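Local coordinates for protein superoxide dismutase [Cu-Zn] (Bacteroidetes bacterium GWA2_30_7, PDB 7B4O) that probably catalyses the dismutation of superoxide to oxygen and hydrogen peroxide, as copper-zinc superoxide dismutases do, and here carries zinc in both active-site metal positions, at residues 11-16 with 23-28; 32-37 with 108-113; 56-61 with 144-149. One frame throughout, in Å; residues are numbered along the deposited sequence.

From the N terminus, contact 1 comes first. It closes the short turn between strands 8-15 and 22-30 and is finished before the other two open. Contact 2 starts on strand 33-41, the next strand of the sheet, and closes the long path to the loop 108-113. Contact 3 opens inside that path, at 56-61, and closes after it, on strand 143-151, so contacts 2 and 3 cross. Strand 22-30 of contact 1 neighbours strand 33-41 of contact 2, and strand 8-15 neighbours strand 143-151 of contact 3. Phe27 packs on Ile110 and Phe112 of contact 2, and Tyr14 bonds through its backbone to Cys146 of contact 3. Contacts 1 and 3 also reach the second subunit.

Contact 1 of 3, residues 11-16 with 23-28; sequences CVIYPT and GVITFT
Ile13 and Ile25 meet on the inward face of the sheet, with Ile13 CG2 3.7 Å from Ile25 CD1. The two side chains pass each other at a slant. Ile13 holds CG1 between its backbone N and carbonyl carbon (chi1 67°). This lays CG1 over the backbone of Gly23, 3.6 Å from Gly23 N. Gly23 itself has backbone angles that would jam a CB against the carbonyl oxygen of the preceding residue. Cys11 packs beside Ile25, CB to CB at 4.3 Å. Its CB also lies near the plane of the Phe27 ring, at the edge, 4.5 Å from Phe27 CE1. The backbones form an antiparallel hairpin of the Greek-key beta barrel of this family. Cys11 and Ile25 are a hydrogen-bonded pair, joined both ways, and Ile25 N reaches Cys11 O at 2.8 Å. Ile13 N binds Gly23 O at 2.9 Å. The return bond from Gly23 N to Ile13 O is weak, and a water donates to Ile13 O as well. Cys11, Ile13 and Ile25 point into the barrel, and the Phe27 ring packs there too, where Met123 and Val125 of strand 122-126 line the interior. Val12 and Val24 form the non-hydrogen-bonded pair on the other face. In each, CG2 is the methyl turned to the other valine, and the two approach only to 4.4 Å. On this outer face Val12 packs on Ser59 of the second subunit, and the Tyr14 ring stacks on Tyr14 of that subunit.

Contact 2 of 3, residues 32-37 with 108-113; sequences DGVKVV and KMIVFE
Ile110 turns CG1 between its backbone N and carbonyl carbon (chi1 63°), and this carries CG1 and CD1 up against Val34. Both methyls of Val34 meet Ile110, at different atoms. Val34 CG1 sits 3.8 Å from both Ile110 CD1 and Ile110 CG1, while Val34 CG2 comes within 3.3 Å of Ile110 O. The two side chains cross at about a right angle. Ile110 CD1 also reaches Val36 CG2, at 3.7 Å. The same CG1 methyl of Val34 also approaches Phe112 CZ obliquely, at 3.9 Å. The loop 108-113 belongs to the Greek-key connection that leads from strand 101-107 to strand 122-126. Here it packs against strand 33-41, and Phe27 of strand 22-30 touches Val34, Ile110 and Phe112 alike. An alanine in place of Val34 would probably open a gap between Ile110 and Phe112 and leave both freer to shift. At the Asp32 end the contact turns polar. The Lys108 chain bends at its last torsion (chi4 -85°) and NZ donates to Asp32 O at 2.6 Å. That bond goes to the backbone, not to the carboxylate: Asp32 OD2 stays 5.7 Å from Lys108 NZ, and Asp32 OD1 is bound by the hydroxyl of Ser30.

Contact 3 of 3, residues 56-61 with 144-149; sequences GDCSAS and VACGVI
Cys58 and Cys146 are joined by a disulfide, SG to SG at 2.1 Å. It is the intrasubunit disulfide expected of copper-zinc superoxide dismutases. The two halves approach it differently. Cys58 has SG beside its backbone N (chi1 -65°). Cys146 extends SG anti to its N (chi1 -173°) and lifts it off strand 143-151 toward the loop. The bridge closes with a chi3 of -75°, which gives it a left-handed twist. Packing is tight on this side. Cys58 SG lies 3.4 Å from Gly147 N, a close approach without a hydrogen bond. The CG2 methyl of Val148 sits 3.4 Å from Gly56 O and 4.1 Å from Cys58 SG, so it packs against both Gly56 and the disulfide. No hydrogen bond links the two segments. Toward Ser59, Ala60 and Ser61 the loop leaves the strand, and the exposed Ser59 and Ser61 make no contact with it. Here polar bonds within the loop, and to Ser65 and Gln17, shape it. Asp57 OD1 accepts from Ser59 N at 3.0 Å, an Asx turn, and from Ser59 OG at 2.6 Å through its syn lone pair. The Ser65 hydroxyl bonds to Asp57 O, and the Ser61 backbone to that of Gln17. The second subunit also packs against the contact: its Tyr14 meets Cys58, its Val10 meets Asp57, and its Val148 meets Val148. The same long loop goes on to the zinc ligands His69, His77 and His86. The disulfide is the one covalent tie between these two segments. Its reduction would probably leave van der Waals contacts, mainly of Val148, between them, and could loosen the dimer face where Tyr14 of the second subunit packs on Cys58.

Contact 1 of 3, residues 11-16 with 23-28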
ATOM      1  N   CYS A  11       6.408   3.621  -0.258  1.00 10.52           N
ATOM      2  CA  CYS A  11       5.298   3.600  -1.230  1.00 10.82           C
ATOM      3  C   CYS A  11       5.855   3.261  -2.601  1.00 10.32           C
ATOM      4  O   CYS A  11       6.683   4.030  -3.131  1.00 11.78           O
ATOM      5  CB  CYS A  11       4.598   4.945  -1.283  1.00 11.83           C
ATOM      6  SG  CYS A  11       3.196   4.928  -2.410  1.00 13.81           S
ATOM      7  N   VAL A  12       5.426   2.126  -3.130  1.00  9.96           N
ATOM      8  CA  VAL A  12       5.743   1.753  -4.530  1.00 10.32           C
ATOM      9  C   VAL A  12       4.561   2.202  -5.375  1.00 10.52           C
ATOM     10  O   VAL A  12       3.411   1.837  -5.058  1.00 12.35           O
ATOM     11  CB  VAL A  12       6.020   0.254  -4.677  1.00 10.36           C
ATOM     12  CG1 VAL A  12       6.328  -0.089  -6.125  1.00 11.30           C
ATOM     13  CG2 VAL A  12       7.134  -0.194  -3.750  1.00 11.81           C
ATOM     14  N   ILE A  13       4.828   3.016  -6.388  1.00 11.43           N
ATOM     15  CA  ILE A  13       3.703   3.496  -7.235  1.00 12.46           C
ATOM     16  C   ILE A  13       3.678   2.714  -8.536  1.00 12.11           C
ATOM     17  O   ILE A  13       4.742   2.298  -9.069  1.00 12.96           O
ATOM     18  CB  ILE A  13       3.672   5.014  -7.434  1.00 16.03           C
ATOM     19  CG1 ILE A  13       4.854   5.498  -8.261  1.00 17.70           C
ATOM     20  CG2 ILE A  13       3.546   5.735  -6.098  1.00 18.45           C
ATOM     21  CD1 ILE A  13       4.703   6.940  -8.675  1.00 20.15           C
ATOM     22  N   TYR A  14       2.452   2.485  -8.974  1.00 11.18           N
ATOM     23  CA  TYR A  14       2.131   1.731 -10.201  1.00 11.70           C
ATOM     24  C   TYR A  14       1.275   2.626 -11.068  1.00 11.73           C
ATOM     25  O   TYR A  14       0.506   3.454 -10.586  1.00 12.37           O
ATOM     26  CB  TYR A  14       1.440   0.429  -9.830  1.00 14.23           C
ATOM     27  CG  TYR A  14       2.351  -0.500  -9.086  1.00 18.19           C
ATOM     28  CD1 TYR A  14       3.217  -1.337  -9.767  1.00 21.84           C
ATOM     29  CD2 TYR A  14       2.380  -0.505  -7.702  1.00 18.77           C
ATOM     30  CE1 TYR A  14       4.070  -2.188  -9.089  1.00 25.12           C
ATOM     31  CE2 TYR A  14       3.227  -1.347  -7.009  1.00 23.25           C
ATOM     32  CZ  TYR A  14       4.073  -2.189  -7.705  1.00 25.42           C
ATOM     33  OH  TYR A  14       4.906  -3.016  -7.013  1.00 39.01           O
ATOM     34  N   PRO A  15       1.379   2.481 -12.396  1.00 11.33           N
ATOM     35  CA  PRO A  15       0.646   3.362 -13.277  1.00 11.47           C
ATOM     36  C   PRO A  15      -0.863   3.094 -13.205  1.00 10.93           C
ATOM     37  O   PRO A  15      -1.298   1.953 -13.028  1.00 12.50           O
ATOM     38  CB  PRO A  15       1.183   3.005 -14.670  1.00 10.86           C
ATOM     39  CG  PRO A  15       1.665   1.596 -14.511  1.00 11.52           C
ATOM     40  CD  PRO A  15       2.222   1.519 -13.111  1.00 10.77           C
ATOM     41  N   THR A  16      -1.649   4.138 -13.428  1.00 11.16           N
ATOM     42  CA  THR A  16      -3.062   3.967 -13.832  1.00 11.25           C
ATOM     43  C   THR A  16      -3.083   3.476 -15.289  1.00 12.64           C
ATOM     44  O   THR A  16      -2.015   3.474 -15.950  1.00 13.11           O
ATOM     45  CB  THR A  16      -3.875   5.240 -13.590  1.00 10.85           C
ATOM     46  OG1 THR A  16      -3.280   6.264 -14.382  1.00 12.17           O
ATOM     47  CG2 THR A  16      -3.880   5.633 -12.122  1.00 12.01           C
ATOM     48  N   GLY A  23       7.748   3.820  -9.697  1.00 12.11           N
ATOM     49  CA  GLY A  23       8.823   4.320  -8.839  1.00 12.78           C
ATOM     50  C   GLY A  23       8.588   4.012  -7.388  1.00 11.50           C
ATOM     51  O   GLY A  23       7.613   3.296  -7.049  1.00 12.46           O
ATOM     52  N   VAL A  24       9.476   4.543  -6.573  1.00 10.03           N
ATOM     53  CA  VAL A  24       9.481   4.295  -5.109  1.00 11.45           C
ATOM     54  C   VAL A  24       9.605   5.639  -4.406  1.00 11.02           C
ATOM     55  O   VAL A  24      10.445   6.478  -4.809  1.00 12.23           O
ATOM     56  CB  VAL A  24      10.601   3.324  -4.693  1.00 12.23           C
ATOM     57  CG1 VAL A  24      10.578   3.063  -3.196  1.00 14.45           C
ATOM     58  CG2 VAL A  24      10.541   2.019  -5.471  1.00 14.63           C
ATOM     59  N   ILE A  25       8.795   5.798  -3.369  1.00 12.07           N
ATOM     60  CA  ILE A  25       8.829   6.976  -2.472  1.00 11.95           C
ATOM     61  C   ILE A  25       9.093   6.463  -1.059  1.00 11.34           C
ATOM     62  O   ILE A  25       8.429   5.511  -0.647  1.00 11.88           O
ATOM     63  CB  ILE A  25       7.516   7.771  -2.562  1.00 11.84           C
ATOM     64  CG1 ILE A  25       7.195   8.151  -4.008  1.00 13.64           C
ATOM     65  CG2 ILE A  25       7.577   8.988  -1.650  1.00 13.28           C
ATOM     66  CD1 ILE A  25       5.739   8.152  -4.306  1.00 18.70           C
ATOM     67  N   THR A  26      10.052   7.062  -0.375  1.00 12.67           N
ATOM     68  CA  THR A  26      10.324   6.748   1.042  1.00 13.06           C
ATOM     69  C   THR A  26      10.108   8.000   1.881  1.00 12.99           C
ATOM     70  O   THR A  26      10.361   9.124   1.410  1.00 14.37           O
ATOM     71  CB  THR A  26      11.717   6.157   1.248  1.00 13.86           C
ATOM     72  OG1 THR A  26      12.674   7.173   0.967  1.00 16.91           O
ATOM     73  CG2 THR A  26      11.935   4.926   0.400  1.00 15.42           C
ATOM     74  N   PHE A  27       9.666   7.759   3.104  1.00 12.48           N
ATOM     75  CA  PHE A  27       9.441   8.784   4.139  1.00 13.03           C
ATOM     76  C   PHE A  27      10.262   8.347   5.342  1.00 12.34           C
ATOM     77  O   PHE A  27       9.986   7.260   5.853  1.00 14.36           O
ATOM     78  CB  PHE A  27       7.954   8.876   4.478  1.00 13.49           C
ATOM     79  CG  PHE A  27       7.045   9.122   3.303  1.00 13.65           C
ATOM     80  CD1 PHE A  27       6.553   8.073   2.542  1.00 14.13           C
ATOM     81  CD2 PHE A  27       6.640  10.409   2.989  1.00 15.66           C
ATOM     82  CE1 PHE A  27       5.715   8.318   1.466  1.00 15.10           C
ATOM     83  CE2 PHE A  27       5.773  10.646   1.936  1.00 17.07           C
ATOM     84  CZ  PHE A  27       5.305   9.603   1.178  1.00 16.12           C
ATOM     85  N   THR A  28      11.219   9.158   5.780  1.00 13.23           N
ATOM     86  CA  THR A  28      12.117   8.787   6.900  1.00 14.25           C
ATOM     87  C   THR A  28      12.062   9.896   7.953  1.00 14.99           C
ATOM     88  O   THR A  28      12.270  11.064   7.586  1.00 15.32           O
ATOM     89  CB  THR A  28      13.530   8.502   6.383  1.00 17.19           C
ATOM     90  OG1 THR A  28      13.422   7.529   5.339  1.00 19.60           O
ATOM     91  CG2 THR A  28      14.445   7.990   7.472  1.00 20.07           C
TER
HETATM   92  O   HOH W   1       6.741   0.567  -9.517  1.00 21.07           O

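Contact 2 of 3, residues 32-37 with 108-113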
ATOM      1  N   ASP A  32      14.476  17.216  11.898  1.00 35.84           N
ATOM      2  CA  ASP A  32      13.774  18.449  11.450  1.00 36.52           C
ATOM      3  C   ASP A  32      12.397  18.128  10.851  1.00 29.29           C
ATOM      4  O   ASP A  32      11.733  19.084  10.413  1.00 34.33           O
ATOM      5  CB  ASP A  32      14.629  19.274  10.482  1.00 45.59           C
ATOM      6  CG  ASP A  32      15.285  18.510   9.343  1.00 52.53           C
ATOM      7  OD1 ASP A  32      15.065  17.288   9.250  1.00 59.30           O
ATOM      8  OD2 ASP A  32      16.020  19.151   8.562  1.00 66.79           O
ATOM      9  N   GLY A  33      11.977  16.859  10.813  1.00 23.87           N
ATOM     10  CA  GLY A  33      10.655  16.466  10.284  1.00 22.33           C
ATOM     11  C   GLY A  33      10.693  15.102   9.621  1.00 19.16           C
ATOM     12  O   GLY A  33      11.244  14.171  10.208  1.00 24.11           O
ATOM     13  N   VAL A  34      10.119  14.987   8.431  1.00 16.01           N
ATOM     14  CA  VAL A  34      10.120  13.720   7.647  1.00 14.51           C
ATOM     15  C   VAL A  34      10.769  13.996   6.290  1.00 13.73           C
ATOM     16  O   VAL A  34      10.300  14.880   5.566  1.00 14.67           O
ATOM     17  CB  VAL A  34       8.714  13.112   7.515  1.00 15.99           C
ATOM     18  CG1 VAL A  34       8.680  11.975   6.490  1.00 15.80           C
ATOM     19  CG2 VAL A  34       8.203  12.650   8.869  1.00 17.29           C
ATOM     20  N   LYS A  35      11.833  13.265   5.988  1.00 12.82           N
ATOM     21  CA  LYS A  35      12.517  13.350   4.682  1.00 13.75           C
ATOM     22  C   LYS A  35      11.716  12.541   3.663  1.00 13.42           C
ATOM     23  O   LYS A  35      11.570  11.304   3.833  1.00 13.40           O
ATOM     24  CB  LYS A  35      13.957  12.846   4.781  1.00 16.68           C
ATOM     25  CG  LYS A  35      14.750  12.957   3.487  1.00 21.52           C
ATOM     26  CD  LYS A  35      16.128  12.367   3.623  1.00 27.57           C
ATOM     27  CE  LYS A  35      16.958  12.481   2.370  1.00 31.33           C
ATOM     28  NZ  LYS A  35      18.346  12.037   2.622  1.00 37.70           N
ATOM     29  N   VAL A  36      11.229  13.227   2.641  1.00 13.37           N
ATOM     30  CA  VAL A  36      10.506  12.609   1.496  1.00 13.18           C
ATOM     31  C   VAL A  36      11.520  12.440   0.375  1.00 12.67           C
ATOM     32  O   VAL A  36      12.156  13.437   0.012  1.00 14.16           O
ATOM     33  CB  VAL A  36       9.320  13.478   1.049  1.00 13.70           C
ATOM     34  CG1 VAL A  36       8.561  12.845  -0.105  1.00 16.37           C
ATOM     35  CG2 VAL A  36       8.407  13.763   2.232  1.00 14.73           C
ATOM     36  N   VAL A  37      11.693  11.211  -0.098  1.00 12.98           N
ATOM     37  CA  VAL A  37      12.586  10.908  -1.246  1.00 12.43           C
ATOM     38  C   VAL A  37      11.777  10.129  -2.274  1.00 12.12           C
ATOM     39  O   VAL A  37      11.305   9.030  -1.955  1.00 14.63           O
ATOM     40  CB  VAL A  37      13.840  10.121  -0.832  1.00 12.95           C
ATOM     41  CG1 VAL A  37      14.701   9.812  -2.054  1.00 13.89           C
ATOM     42  CG2 VAL A  37      14.642  10.866   0.210  1.00 13.21           C
ATOM     43  N   LYS A 108       7.346  19.017   7.394  1.00 14.92           N
ATOM     44  CA  LYS A 108       7.205  19.252   8.854  1.00 15.71           C
ATOM     45  C   LYS A 108       5.793  18.889   9.328  1.00 16.02           C
ATOM     46  O   LYS A 108       5.525  19.063  10.522  1.00 19.22           O
ATOM     47  CB  LYS A 108       7.554  20.708   9.157  1.00 20.37           C
ATOM     48  CG  LYS A 108       9.012  21.053   8.895  1.00 25.41           C
ATOM     49  CD  LYS A 108       9.483  22.305   9.608  1.00 30.05           C
ATOM     50  CE  LYS A 108      10.990  22.391   9.712  1.00 34.85           C
ATOM     51  NZ  LYS A 108      11.508  21.652  10.890  1.00 38.37           N
ATOM     52  N   MET A 109       4.927  18.387   8.450  1.00 15.77           N
ATOM     53  CA  MET A 109       3.503  18.115   8.779  1.00 17.87           C
ATOM     54  C   MET A 109       3.195  16.611   8.781  1.00 16.82           C
ATOM     55  O   MET A 109       2.347  16.187   9.575  1.00 19.81           O
ATOM     56  CB  MET A 109       2.576  18.826   7.789  1.00 20.30           C
ATOM     57  CG  MET A 109       2.693  20.328   7.851  1.00 21.15           C
ATOM     58  SD  MET A 109       1.180  21.113   7.309  1.00 23.39           S
ATOM     59  CE  MET A 109       1.519  22.840   7.676  1.00 25.43           C
ATOM     60  N   ILE A 110       3.826  15.820   7.914  1.00 17.71           N
ATOM     61  CA  ILE A 110       3.450  14.384   7.788  1.00 19.80           C
ATOM     62  C   ILE A 110       4.026  13.598   8.981  1.00 17.61           C
ATOM     63  O   ILE A 110       5.171  13.867   9.410  1.00 20.71           O
ATOM     64  CB  ILE A 110       3.830  13.815   6.405  1.00 23.06           C
ATOM     65  CG1 ILE A 110       5.330  13.836   6.130  1.00 23.75           C
ATOM     66  CG2 ILE A 110       3.056  14.541   5.309  1.00 23.50           C
ATOM     67  CD1 ILE A 110       5.655  13.516   4.681  1.00 23.44           C
ATOM     68  N   VAL A 111       3.225  12.682   9.524  1.00 16.73           N
ATOM     69  CA  VAL A 111       3.615  11.792  10.660  1.00 18.09           C
ATOM     70  C   VAL A 111       3.171  10.360  10.349  1.00 17.07           C
ATOM     71  O   VAL A 111       2.426  10.168   9.364  1.00 15.34           O
ATOM     72  CB  VAL A 111       3.030  12.286  11.996  1.00 20.89           C
ATOM     73  CG1 VAL A 111       3.553  13.669  12.363  1.00 24.85           C
ATOM     74  CG2 VAL A 111       1.514  12.290  11.979  1.00 19.15           C
ATOM     75  N   PHE A 112       3.604   9.398  11.166  1.00 17.46           N
ATOM     76  CA  PHE A 112       3.351   7.949  10.962  1.00 18.45           C
ATOM     77  C   PHE A 112       2.423   7.380  12.038  1.00 18.45           C
ATOM     78  O   PHE A 112       2.233   6.152  12.059  1.00 22.18           O
ATOM     79  CB  PHE A 112       4.665   7.168  10.950  1.00 19.06           C
ATOM     80  CG  PHE A 112       5.684   7.656   9.949  1.00 19.97           C
ATOM     81  CD1 PHE A 112       5.321   7.979   8.651  1.00 20.04           C
ATOM     82  CD2 PHE A 112       7.016   7.787  10.304  1.00 21.89           C
ATOM     83  CE1 PHE A 112       6.265   8.439   7.745  1.00 22.07           C
ATOM     84  CE2 PHE A 112       7.955   8.236   9.390  1.00 22.48           C
ATOM     85  CZ  PHE A 112       7.583   8.564   8.113  1.00 18.44           C
ATOM     86  N   GLU A 113       1.868   8.217  12.914  1.00 20.73           N
ATOM     87  CA  GLU A 113       0.972   7.736  14.002  1.00 24.17           C
ATOM     88  C   GLU A 113      -0.114   8.782  14.250  1.00 23.64           C
ATOM     89  O   GLU A 113       0.124   9.947  13.910  1.00 26.16           O
ATOM     90  CB  GLU A 113       1.774   7.409  15.262  1.00 29.16           C
ATOM     91  CG  GLU A 113       2.562   8.577  15.815  1.00 35.89           C
ATOM     92  CD  GLU A 113       3.121   8.331  17.210  1.00 42.29           C
ATOM     93  OE1 GLU A 113       3.115   9.275  18.035  1.00 54.26           O
ATOM     94  OE2 GLU A 113       3.544   7.187  17.475  1.00 47.98           O
TER

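Contact 3 of 3, residues 56-61 with 144-149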
ATOM      1  N   GLY A  56      -6.175   4.589   0.670  1.00 11.70           N
ATOM      2  CA  GLY A  56      -5.148   3.672   0.156  1.00 12.17           C
ATOM      3  C   GLY A  56      -5.784   2.615  -0.726  1.00 12.33           C
ATOM      4  O   GLY A  56      -5.665   1.411  -0.425  1.00 12.79           O
ATOM      5  N   ASP A  57      -6.455   3.052  -1.781  1.00 13.12           N
ATOM      6  CA  ASP A  57      -7.266   2.185  -2.666  1.00 12.13           C
ATOM      7  C   ASP A  57      -6.872   2.520  -4.103  1.00 11.54           C
ATOM      8  O   ASP A  57      -7.358   3.535  -4.643  1.00 12.26           O
ATOM      9  CB  ASP A  57      -8.763   2.342  -2.406  1.00 13.16           C
ATOM     10  CG  ASP A  57      -9.620   1.428  -3.260  1.00 14.10           C
ATOM     11  OD1 ASP A  57      -9.074   0.857  -4.229  1.00 14.73           O
ATOM     12  OD2 ASP A  57     -10.825   1.326  -2.977  1.00 15.82           O
ATOM     13  N   CYS A  58      -5.988   1.709  -4.682  1.00 12.56           N
ATOM     14  CA  CYS A  58      -5.482   1.903  -6.062  1.00 12.96           C
ATOM     15  C   CYS A  58      -6.191   0.944  -7.024  1.00 12.81           C
ATOM     16  O   CYS A  58      -5.644   0.695  -8.113  1.00 15.22           O
ATOM     17  CB  CYS A  58      -3.970   1.732  -6.107  1.00 13.69           C
ATOM     18  SG  CYS A  58      -3.059   2.994  -5.177  1.00 15.04           S
ATOM     19  N   SER A  59      -7.391   0.471  -6.679  1.00 12.46           N
ATOM     20  CA  SER A  59      -8.119  -0.544  -7.482  1.00 13.24           C
ATOM     21  C   SER A  59      -8.714   0.056  -8.766  1.00 13.08           C
ATOM     22  O   SER A  59      -8.894  -0.693  -9.718  1.00 16.09           O
ATOM     23  CB  SER A  59      -9.154  -1.253  -6.655  1.00 15.04           C
ATOM     24  OG  SER A  59     -10.157  -0.365  -6.226  1.00 15.09           O
ATOM     25  N   ALA A  60      -9.052   1.345  -8.805  1.00 13.56           N
ATOM     26  CA  ALA A  60      -9.731   1.938  -9.985  1.00 13.67           C
ATOM     27  C   ALA A  60      -8.767   2.068 -11.167  1.00 13.27           C
ATOM     28  O   ALA A  60      -7.590   2.406 -10.953  1.00 16.20           O
ATOM     29  CB  ALA A  60     -10.322   3.279  -9.654  1.00 14.03           C
ATOM     30  N   SER A  61      -9.293   1.873 -12.385  1.00 14.07           N
ATOM     31  CA  SER A  61      -8.550   2.010 -13.662  1.00 14.15           C
ATOM     32  C   SER A  61      -7.858   3.379 -13.770  1.00 14.10           C
ATOM     33  O   SER A  61      -6.802   3.487 -14.412  1.00 15.06           O
ATOM     34  CB  SER A  61      -9.481   1.774 -14.837  1.00 15.10           C
ATOM     35  OG  SER A  61     -10.538   2.731 -14.881  1.00 16.95           O
ATOM     36  N   VAL A 144      -1.914   9.655 -12.939  1.00 11.04           N
ATOM     37  CA  VAL A 144      -1.061   8.815 -13.822  1.00 11.28           C
ATOM     38  C   VAL A 144      -0.492   7.644 -13.038  1.00 11.47           C
ATOM     39  O   VAL A 144      -0.011   6.688 -13.669  1.00 13.21           O
ATOM     40  CB  VAL A 144       0.047   9.631 -14.517  1.00 12.53           C
ATOM     41  CG1 VAL A 144      -0.548  10.754 -15.340  1.00 13.12           C
ATOM     42  CG2 VAL A 144       1.112  10.158 -13.586  1.00 13.39           C
ATOM     43  N   ALA A 145      -0.492   7.699 -11.709  1.00 11.69           N
ATOM     44  CA  ALA A 145       0.083   6.610 -10.892  1.00 11.80           C
ATOM     45  C   ALA A 145      -0.495   6.651  -9.488  1.00 10.64           C
ATOM     46  O   ALA A 145      -0.913   7.735  -9.041  1.00 11.53           O
ATOM     47  CB  ALA A 145       1.583   6.679 -10.883  1.00 13.53           C
ATOM     48  N   CYS A 146      -0.541   5.503  -8.834  1.00 10.27           N
ATOM     49  CA  CYS A 146      -1.161   5.332  -7.504  1.00 11.19           C
ATOM     50  C   CYS A 146      -0.309   4.323  -6.740  1.00 11.41           C
ATOM     51  O   CYS A 146       0.112   3.299  -7.324  1.00 13.50           O
ATOM     52  CB  CYS A 146      -2.603   4.850  -7.626  1.00 12.81           C
ATOM     53  SG  CYS A 146      -3.536   4.797  -6.077  1.00 14.88           S
ATOM     54  N   GLY A 147      -0.100   4.562  -5.452  1.00 10.72           N
ATOM     55  CA  GLY A 147       0.448   3.524  -4.577  1.00 11.19           C
ATOM     56  C   GLY A 147      -0.011   3.729  -3.158  1.00 10.71           C
ATOM     57  O   GLY A 147      -0.485   4.821  -2.855  1.00 13.02           O
ATOM     58  N   VAL A 148       0.124   2.712  -2.336  1.00 10.95           N
ATOM     59  CA  VAL A 148      -0.285   2.758  -0.914  1.00 10.63           C
ATOM     60  C   VAL A 148       0.961   2.872  -0.045  1.00 11.09           C
ATOM     61  O   VAL A 148       1.955   2.194  -0.286  1.00 11.94           O
ATOM     62  CB  VAL A 148      -1.169   1.558  -0.543  1.00 12.68           C
ATOM     63  CG1 VAL A 148      -1.543   1.575   0.939  1.00 12.80           C
ATOM     64  CG2 VAL A 148      -2.413   1.521  -1.416  1.00 13.14           C
ATOM     65  N   ILE A 149       0.897   3.742   0.947  1.00 10.59           N
ATOM     66  CA  ILE A 149       2.024   4.022   1.872  1.00 11.04           C
ATOM     67  C   ILE A 149       2.027   2.977   2.986  1.00 11.24           C
ATOM     68  O   ILE A 149       1.038   2.877   3.742  1.00 12.15           O
ATOM     69  CB  ILE A 149       1.913   5.451   2.419  1.00 11.39           C
ATOM     70  CG1 ILE A 149       1.869   6.474   1.288  1.00 11.64           C
ATOM     71  CG2 ILE A 149       3.044   5.736   3.401  1.00 11.97           C
ATOM     72  CD1 ILE A 149       1.449   7.871   1.733  1.00 12.11           C
TER